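Conserved hypothetical alanine RICH protein (Mycobacterium tuberculosis, PDB 2IB0) is of unknown function but adopts a four-helix bundle of the ferritin-like clan, a scaffold that does not by itself reveal its role. Local coordinates at residues A[87-91]-A[102-106]. Numbering follows the deposited sequence.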
# COMPACT_ATOMS: atom_id res chain seq x y z
N TYR A 87 11.57 -3.30 -23.87
CA TYR A 87 12.16 -2.59 -22.73
C TYR A 87 13.41 -3.35 -22.39
O TYR A 87 13.60 -4.48 -22.82
CB TYR A 87 11.22 -2.52 -21.52
CG TYR A 87 10.05 -1.58 -21.76
CD1 TYR A 87 10.13 -0.22 -21.39
CD2 TYR A 87 8.89 -2.02 -22.40
CE1 TYR A 87 9.06 0.65 -21.66
CE2 TYR A 87 7.82 -1.16 -22.64
CZ TYR A 87 7.92 0.16 -22.28
OH TYR A 87 6.87 1.00 -22.57
N GLN A 88 14.30 -2.69 -21.68
CA GLN A 88 15.35 -3.36 -20.98
C GLN A 88 14.68 -3.68 -19.61
O GLN A 88 14.28 -2.77 -18.90
CB GLN A 88 16.51 -2.39 -20.87
CG GLN A 88 17.62 -2.78 -19.96
CD GLN A 88 18.36 -3.98 -20.46
OE1 GLN A 88 18.67 -4.88 -19.68
NE2 GLN A 88 18.66 -4.02 -21.76
N LEU A 89 14.51 -4.97 -19.29
CA LEU A 89 14.02 -5.39 -17.97
C LEU A 89 14.95 -4.86 -16.85
O LEU A 89 16.18 -4.73 -17.05
CB LEU A 89 13.91 -6.92 -17.86
CG LEU A 89 12.94 -7.74 -18.71
CD1 LEU A 89 13.07 -9.23 -18.37
CD2 LEU A 89 11.54 -7.26 -18.54
N PRO A 90 14.37 -4.60 -15.66
CA PRO A 90 15.16 -4.14 -14.50
C PRO A 90 16.23 -5.13 -14.01
O PRO A 90 17.18 -4.74 -13.30
CB PRO A 90 14.09 -3.85 -13.44
CG PRO A 90 12.86 -4.55 -13.85
CD PRO A 90 12.93 -4.73 -15.35
N MET A 91 16.12 -6.40 -14.40
CA MET A 91 17.11 -7.41 -14.06
C MET A 91 17.14 -8.50 -15.12
O MET A 91 16.17 -8.68 -15.86
CB MET A 91 16.81 -8.04 -12.69
CG MET A 91 15.57 -8.94 -12.66
SD MET A 91 15.15 -9.50 -11.00
CE MET A 91 15.94 -11.10 -10.93
N LEU A 102 11.74 -10.65 -10.28
CA LEU A 102 11.45 -9.61 -11.26
C LEU A 102 10.12 -8.96 -10.91
O LEU A 102 10.00 -7.75 -10.98
CB LEU A 102 11.36 -10.21 -12.69
CG LEU A 102 10.94 -9.30 -13.86
CD1 LEU A 102 11.85 -8.09 -13.96
CD2 LEU A 102 10.95 -10.11 -15.17
N ALA A 103 9.13 -9.79 -10.62
CA ALA A 103 7.79 -9.29 -10.25
C ALA A 103 7.87 -8.37 -9.02
O ALA A 103 7.26 -7.32 -9.00
CB ALA A 103 6.84 -10.45 -9.97
N VAL A 104 8.65 -8.73 -8.02
CA VAL A 104 8.78 -7.87 -6.81
C VAL A 104 9.45 -6.54 -7.23
O VAL A 104 9.01 -5.44 -6.87
CB VAL A 104 9.65 -8.57 -5.71
CG1 VAL A 104 9.96 -7.60 -4.51
CG2 VAL A 104 9.00 -9.86 -5.27
N ARG A 105 10.53 -6.63 -7.98
CA ARG A 105 11.23 -5.41 -8.39
C ARG A 105 10.28 -4.48 -9.18
O ARG A 105 10.31 -3.26 -8.98
CB ARG A 105 12.47 -5.75 -9.22
CG ARG A 105 12.94 -4.56 -10.03
CD ARG A 105 13.55 -3.43 -9.15
NE ARG A 105 15.00 -3.48 -9.31
CZ ARG A 105 15.70 -2.67 -10.09
NH1 ARG A 105 15.13 -1.66 -10.75
NH2 ARG A 105 17.00 -2.86 -10.16
N MET A 106 9.46 -5.05 -10.04
CA MET A 106 8.55 -4.27 -10.87
C MET A 106 7.46 -3.58 -10.04
O MET A 106 7.22 -2.42 -10.23
CB MET A 106 7.96 -5.11 -12.02
CG MET A 106 8.99 -5.62 -13.05
SD MET A 106 8.13 -6.16 -14.54
CE MET A 106 7.23 -7.56 -13.80
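A largely apolar loop-on-helix contact joins Leu89, Pro90 and Met91 to Leu102, Arg105 and Met106 on the outside of a ferritin-like four-helix bundle. The loop belongs to the long connection between helix 52-75 and helix 96-120, and it lies back on the second of these, the helix it leads into. No hydrogen bond spans the two segments; they are joined by van der Waals packing.

Leu102 is the central residue. A chi1 of 175° swings CG away from the backbone N and brings the branched end to the loop, where it divides the work: CD2 meets Leu89 CD1 at 3.9 Å, the two side chains crossing at about a right angle, while CD1 lies 3.7 Å from Pro90 CG. A leucine suits this place because two methyls on one fork can serve neighbouring loop residues at once; Leu102 also touches Val43 of helix 18-46, and Leu89 rests on Tyr38 of the same helix, which ties the loop to two helices of the bundle.

Pro90 presents a compact, rigid hydrocarbon ring to the helix. Its CG also approaches Met106 CG, one turn further along, at 4.1 Å. Beside it Arg105 runs in the opposite direction, its methylene CG lying 3.7 Å from Pro90 CB. Bends at chi2 and chi3 carry the long chain alongside the proline, so the arginine adds aliphatic cover while NH1 keeps a long, weak ion pair with Asp109. Pro90 CB sits over one face of the guanidinium, displaced toward the rim.

Met91, flexible and unbranched, runs extended through chi2 (-173°), which carries its sulfur to the helix backbone, where SD lies 3.7 Å from Leu102 CA.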